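Local coordinates for protein ammonium transporter (Kuenenia stuttgartiensis, PDB 6EU6) that probably senses ammonium at the membrane and signals through a histidine kinase, being built as an Amt-family ammonium transporter domain, at residues A[12-17]-A[96-101]; A[171-176]-A[368-373]. All coordinates share one frame; numbering follows the deposited sequence.

Contact 1 (A[12-17]-A[96-101]); sequences WVIMAA and FFFFQM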
loop_
_atom_site.group_PDB
_atom_site.type_symbol
_atom_site.label_atom_id
_atom_site.label_comp_id
_atom_site.label_asym_id
_atom_site.label_seq_id
_atom_site.Cartn_x
_atom_site.Cartn_y
_atom_site.Cartn_z
ATOM N N TRP A 12 -7.695 -9.195 -12.869
ATOM C CA TRP A 12 -8.030 -9.316 -11.453
ATOM C C TRP A 12 -7.000 -10.215 -10.738
ATOM O O TRP A 12 -6.450 -9.847 -9.680
ATOM C CB TRP A 12 -9.431 -9.807 -11.242
ATOM C CG TRP A 12 -9.763 -10.156 -9.785
ATOM C CD1 TRP A 12 -10.355 -11.304 -9.334
ATOM C CD2 TRP A 12 -9.514 -9.356 -8.613
ATOM N NE1 TRP A 12 -10.486 -11.278 -7.991
ATOM C CE2 TRP A 12 -10.003 -10.088 -7.511
ATOM C CE3 TRP A 12 -8.903 -8.084 -8.387
ATOM C CZ2 TRP A 12 -9.906 -9.614 -6.184
ATOM C CZ3 TRP A 12 -8.795 -7.605 -7.061
ATOM C CH2 TRP A 12 -9.318 -8.383 -5.972
ATOM N N VAL A 13 -6.677 -11.370 -11.329
ATOM C CA VAL A 13 -5.773 -12.296 -10.678
ATOM C C VAL A 13 -4.431 -11.622 -10.446
ATOM O O VAL A 13 -3.812 -11.800 -9.409
ATOM C CB VAL A 13 -5.691 -13.615 -11.456
ATOM C CG1 VAL A 13 -4.588 -14.505 -10.936
ATOM C CG2 VAL A 13 -7.038 -14.347 -11.329
ATOM N N ILE A 14 -3.955 -10.854 -11.423
ATOM C CA ILE A 14 -2.631 -10.225 -11.296
ATOM C C ILE A 14 -2.675 -9.080 -10.283
ATOM O O ILE A 14 -1.769 -8.929 -9.451
ATOM C CB ILE A 14 -1.999 -9.860 -12.692
ATOM C CG1 ILE A 14 -0.515 -9.851 -12.637
ATOM C CG2 ILE A 14 -2.433 -8.495 -13.117
ATOM C CD1 ILE A 14 0.156 -11.185 -12.514
ATOM N N MET A 15 -3.761 -8.330 -10.275
ATOM C CA MET A 15 -3.931 -7.280 -9.242
ATOM C C MET A 15 -3.946 -7.892 -7.820
ATOM O O MET A 15 -3.270 -7.418 -6.896
ATOM C CB MET A 15 -5.202 -6.461 -9.476
ATOM C CG MET A 15 -5.011 -5.117 -10.178
ATOM S SD MET A 15 -3.828 -4.008 -9.231
ATOM C CE MET A 15 -3.824 -4.327 -7.478
ATOM N N ALA A 16 -4.741 -8.934 -7.647
ATOM C CA ALA A 16 -4.797 -9.668 -6.386
ATOM C C ALA A 16 -3.449 -10.187 -6.021
ATOM O O ALA A 16 -3.073 -10.142 -4.859
ATOM C CB ALA A 16 -5.805 -10.801 -6.491
ATOM N N ALA A 17 -2.700 -10.687 -6.990
ATOM C CA ALA A 17 -1.402 -11.207 -6.680
ATOM C C ALA A 17 -0.468 -10.104 -6.128
ATOM O O ALA A 17 0.341 -10.314 -5.198
ATOM C CB ALA A 17 -0.781 -11.881 -7.887
ATOM N N PHE A 96 -1.760 -16.811 -13.194
ATOM C CA PHE A 96 -1.965 -17.902 -12.249
ATOM C C PHE A 96 -0.647 -18.240 -11.590
ATOM O O PHE A 96 -0.572 -18.463 -10.391
ATOM C CB PHE A 96 -2.478 -19.120 -12.972
ATOM C CG PHE A 96 -2.743 -20.268 -12.071
ATOM C CD1 PHE A 96 -3.936 -20.360 -11.354
ATOM C CD2 PHE A 96 -1.798 -21.255 -11.913
ATOM C CE1 PHE A 96 -4.173 -21.470 -10.536
ATOM C CE2 PHE A 96 -2.013 -22.354 -11.076
ATOM C CZ PHE A 96 -3.214 -22.473 -10.404
ATOM N N PHE A 97 0.408 -18.359 -12.389
ATOM C CA PHE A 97 1.709 -18.731 -11.876
ATOM C C PHE A 97 2.208 -17.720 -10.802
ATOM O O PHE A 97 2.678 -18.132 -9.728
ATOM C CB PHE A 97 2.704 -18.782 -13.012
ATOM C CG PHE A 97 3.986 -19.421 -12.659
ATOM C CD1 PHE A 97 5.017 -18.703 -12.125
ATOM C CD2 PHE A 97 4.198 -20.756 -12.960
ATOM C CE1 PHE A 97 6.225 -19.290 -11.808
ATOM C CE2 PHE A 97 5.421 -21.333 -12.693
ATOM C CZ PHE A 97 6.432 -20.602 -12.078
ATOM N N PHE A 98 2.034 -16.422 -11.069
ATOM C CA PHE A 98 2.549 -15.448 -10.148
ATOM C C PHE A 98 1.710 -15.410 -8.877
ATOM O O PHE A 98 2.259 -15.255 -7.778
ATOM C CB PHE A 98 2.618 -14.058 -10.794
ATOM C CG PHE A 98 3.239 -13.020 -9.891
ATOM C CD1 PHE A 98 4.504 -13.220 -9.321
ATOM C CD2 PHE A 98 2.527 -11.910 -9.508
ATOM C CE1 PHE A 98 5.049 -12.322 -8.416
ATOM C CE2 PHE A 98 3.076 -10.990 -8.611
ATOM C CZ PHE A 98 4.338 -11.189 -8.077
ATOM N N PHE A 99 0.399 -15.495 -9.056
ATOM C CA PHE A 99 -0.542 -15.647 -7.947
ATOM C C PHE A 99 -0.169 -16.788 -7.007
ATOM O O PHE A 99 -0.033 -16.602 -5.793
ATOM C CB PHE A 99 -1.948 -15.770 -8.486
ATOM C CG PHE A 99 -3.038 -15.699 -7.417
ATOM C CD1 PHE A 99 -3.434 -14.498 -6.879
ATOM C CD2 PHE A 99 -3.651 -16.835 -6.965
ATOM C CE1 PHE A 99 -4.473 -14.439 -5.894
ATOM C CE2 PHE A 99 -4.682 -16.783 -6.017
ATOM C CZ PHE A 99 -5.074 -15.572 -5.449
ATOM N N GLN A 100 0.157 -17.929 -7.575
ATOM C CA GLN A 100 0.504 -19.045 -6.741
ATOM C C GLN A 100 1.909 -18.830 -6.170
ATOM O O GLN A 100 2.172 -19.302 -5.103
ATOM C CB GLN A 100 0.431 -20.364 -7.529
ATOM C CG GLN A 100 -0.965 -20.734 -8.046
ATOM C CD GLN A 100 -1.947 -20.974 -6.891
ATOM O OE1 GLN A 100 -1.556 -21.356 -5.820
ATOM N NE2 GLN A 100 -3.218 -20.684 -7.114
ATOM N N MET A 101 2.822 -18.113 -6.863
ATOM C CA MET A 101 4.116 -17.828 -6.279
ATOM C C MET A 101 3.991 -17.003 -4.998
ATOM O O MET A 101 4.662 -17.272 -4.007
ATOM C CB MET A 101 5.037 -17.095 -7.294
ATOM C CG MET A 101 6.415 -16.768 -6.764
ATOM S SD MET A 101 7.409 -15.925 -8.042
ATOM C CE MET A 101 7.743 -17.389 -9.002
#
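With CG anti to the backbone N (chi1 -170°), F99 sends its ring across to helix 12-17, while F98, turned the same way at -176°, carries its own ring past I14 and A17. The methyl of A17 points into the angle between these two phenyls: its CB lies 3.7 Å from CD2 of F98 and 3.8 Å from CA of F99, and it meets the F99 ring at the edge. Alanine suits this place because its single methyl lets the backbones close in, the CA atoms of A17 and F99 being 4.7 Å apart. V13 crosses F99 at about a right angle, its CG1 3.8 Å from CB of F99, and I14 reaches with CD1 to 3.9 Å from CD2 of F98. A16 adds its CB beside CE1 of F99. The side chains that meet are all apolar, as fits two membrane helix segments crossing at 24°, and the backbone O of V13 also lies 3.7 Å from CD1 of F99. The pair borders the trimer interface: M15 packs on M15 of both other subunits, and F221 of a second subunit meets F98 edge-to-face. Helix 40-67 covers helix 93-114 behind, F96 and F97 packing on F63.

Contact 2 (A[171-176]-A[368-373]); sequences HSIGGW and FSWSFG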
loop_
_atom_site.group_PDB
_atom_site.type_symbol
_atom_site.label_atom_id
_atom_site.label_comp_id
_atom_site.label_asym_id
_atom_site.label_seq_id
_atom_site.Cartn_x
_atom_site.Cartn_y
_atom_site.Cartn_z
ATOM N N HIS A 171 -1.672 -21.494 5.361
ATOM C CA HIS A 171 -1.486 -20.999 6.674
ATOM C C HIS A 171 -1.145 -22.116 7.653
ATOM O O HIS A 171 -0.175 -22.039 8.372
ATOM C CB HIS A 171 -2.755 -20.211 7.015
ATOM C CG HIS A 171 -2.818 -18.926 6.236
ATOM N ND1 HIS A 171 -1.926 -17.896 6.425
ATOM C CD2 HIS A 171 -3.664 -18.516 5.272
ATOM C CE1 HIS A 171 -2.218 -16.907 5.612
ATOM N NE2 HIS A 171 -3.241 -17.275 4.870
ATOM N N SER A 172 -1.957 -23.163 7.728
ATOM C CA SER A 172 -1.586 -24.284 8.657
ATOM C C SER A 172 -0.286 -24.930 8.270
ATOM O O SER A 172 0.597 -25.190 9.130
ATOM C CB SER A 172 -2.704 -25.302 8.815
ATOM O OG SER A 172 -3.800 -24.669 9.444
ATOM N N ILE A 173 -0.094 -25.149 6.985
ATOM C CA ILE A 173 1.171 -25.732 6.546
ATOM C C ILE A 173 2.368 -24.912 6.989
ATOM O O ILE A 173 3.333 -25.435 7.546
ATOM C CB ILE A 173 1.154 -25.890 5.009
ATOM C CG1 ILE A 173 0.213 -27.061 4.640
ATOM C CG2 ILE A 173 2.567 -26.126 4.453
ATOM C CD1 ILE A 173 0.798 -28.476 4.867
ATOM N N GLY A 174 2.345 -23.607 6.705
ATOM C CA GLY A 174 3.401 -22.741 7.177
ATOM C C GLY A 174 3.503 -22.664 8.692
ATOM O O GLY A 174 4.612 -22.622 9.224
ATOM N N GLY A 175 2.352 -22.683 9.389
ATOM C CA GLY A 175 2.323 -22.533 10.832
ATOM C C GLY A 175 2.916 -23.787 11.548
ATOM O O GLY A 175 3.624 -23.639 12.529
ATOM N N TRP A 176 2.623 -24.994 11.050
ATOM C CA TRP A 176 3.171 -26.239 11.635
ATOM C C TRP A 176 4.675 -26.390 11.366
ATOM O O TRP A 176 5.442 -26.860 12.225
ATOM C CB TRP A 176 2.387 -27.485 11.135
ATOM C CG TRP A 176 0.926 -27.460 11.441
ATOM C CD1 TRP A 176 -0.079 -27.864 10.610
ATOM C CD2 TRP A 176 0.277 -26.966 12.621
ATOM N NE1 TRP A 176 -1.281 -27.656 11.192
ATOM C CE2 TRP A 176 -1.111 -27.154 12.435
ATOM C CE3 TRP A 176 0.720 -26.472 13.850
ATOM C CZ2 TRP A 176 -2.041 -26.785 13.374
ATOM C CZ3 TRP A 176 -0.217 -26.133 14.796
ATOM C CH2 TRP A 176 -1.573 -26.274 14.542
ATOM N N PHE A 368 -0.845 -31.404 9.276
ATOM C CA PHE A 368 -0.032 -31.409 10.480
ATOM C C PHE A 368 1.027 -32.442 10.381
ATOM O O PHE A 368 2.184 -32.164 10.633
ATOM C CB PHE A 368 -0.908 -31.575 11.759
ATOM C CG PHE A 368 -0.126 -31.561 13.008
ATOM C CD1 PHE A 368 0.160 -30.374 13.647
ATOM C CD2 PHE A 368 0.417 -32.744 13.521
ATOM C CE1 PHE A 368 0.931 -30.329 14.791
ATOM C CE2 PHE A 368 1.188 -32.699 14.677
ATOM C CZ PHE A 368 1.444 -31.501 15.320
ATOM N N SER A 369 0.657 -33.674 10.074
ATOM C CA SER A 369 1.653 -34.760 10.128
ATOM C C SER A 369 2.768 -34.531 9.137
ATOM O O SER A 369 3.951 -34.815 9.433
ATOM C CB SER A 369 0.998 -36.132 9.830
ATOM O OG SER A 369 -0.060 -36.383 10.769
ATOM N N TRP A 370 2.391 -34.106 7.926
ATOM C CA TRP A 370 3.365 -33.830 6.895
ATOM C C TRP A 370 4.308 -32.643 7.256
ATOM O O TRP A 370 5.520 -32.783 7.211
ATOM C CB TRP A 370 2.595 -33.553 5.612
ATOM C CG TRP A 370 3.424 -33.161 4.351
ATOM C CD1 TRP A 370 3.425 -31.910 3.702
ATOM C CD2 TRP A 370 4.233 -34.011 3.558
ATOM N NE1 TRP A 370 4.233 -31.966 2.576
ATOM C CE2 TRP A 370 4.763 -33.228 2.484
ATOM C CE3 TRP A 370 4.648 -35.342 3.681
ATOM C CZ2 TRP A 370 5.608 -33.775 1.505
ATOM C CZ3 TRP A 370 5.494 -35.881 2.687
ATOM C CH2 TRP A 370 5.968 -35.091 1.626
ATOM N N SER A 371 3.733 -31.467 7.579
ATOM C CA SER A 371 4.509 -30.268 7.772
ATOM C C SER A 371 5.206 -30.227 9.121
ATOM O O SER A 371 6.410 -29.970 9.184
ATOM C CB SER A 371 3.647 -28.975 7.475
ATOM O OG SER A 371 4.452 -27.839 7.697
ATOM N N PHE A 372 4.521 -30.552 10.216
ATOM C CA PHE A 372 5.240 -30.661 11.485
ATOM C C PHE A 372 6.248 -31.823 11.429
ATOM O O PHE A 372 7.367 -31.685 11.856
ATOM C CB PHE A 372 4.257 -30.860 12.601
ATOM C CG PHE A 372 4.883 -30.851 13.931
ATOM C CD1 PHE A 372 5.302 -29.646 14.509
ATOM C CD2 PHE A 372 5.064 -32.054 14.632
ATOM C CE1 PHE A 372 5.962 -29.637 15.717
ATOM C CE2 PHE A 372 5.709 -32.045 15.854
ATOM C CZ PHE A 372 6.131 -30.833 16.410
ATOM N N GLY A 373 5.854 -32.998 10.955
ATOM C CA GLY A 373 6.790 -34.120 10.959
ATOM C C GLY A 373 8.017 -33.950 10.074
ATOM O O GLY A 373 9.152 -34.176 10.499
#
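W176 and F368 meet as a T-shaped pair: the phenyl turns its edge to the indole face, with the planes at 73° and the centroid of the five-membered ring 4.9 Å from that of F368. The touching atom is CD1 of F368, which stands over the indole, 3.6 Å from CD2 of W176. CB of F368 lies over the same face and adds a CH-pi contact, and CA of F368 approaches CD1 of W176 to 3.5 Å, so the indole spans ring and backbone. CG of W176 stands anti to its carbonyl carbon (chi1 -58°), which presents one indole face to F368. Behind the phenyl, F372 places CB over the face of F368, one helical turn on, and sets its own ring edge beside the carbonyl O of W176. With only an alanine methyl at W176, the edge of F368 would probably lose the indole face it rests on, and a gap open between the helices.

The polar link is made by S371, whose hydroxyl donates to O of I173 over 2.7 Å from slightly off the carbonyl plane. Serine suits this position, small enough to sit between the helices yet able to hydrogen-bond that carbonyl. I173 packs its CD1 3.9 Å from CB of S371. Helix 167-185 also carries H171, hydrogen-bonded through ND1 to ND1 of H326, consistent with the twin histidines of the Amt pore. Helix 121-144 covers the I173 side, F139 touching I173 and W370, whereas helix 322-340 supports W176 through I323 and V331; between them the two segments cross at -36°.

In the fold
Contact 1 closes before contact 2 opens along the chain. Their centres lie about 24 Å apart and their nearest atoms about 11 Å apart, without touching. They share no helix: contact 1 joins helices 2-34 and 93-114, contact 2 helices 167-185 and 353-385. All four belong to the helical bundle of the Ammonium Transporter Family. Helix 93-114 nevertheless ties the regions together, since H171 packs on T106 and I110 there. The two contacts thus hold different sides of the bundle: contact 1 lies where other subunits of the trimer reach it, whereas no other protein chain touches the segments of contact 2, where a bound detergent lies near F368.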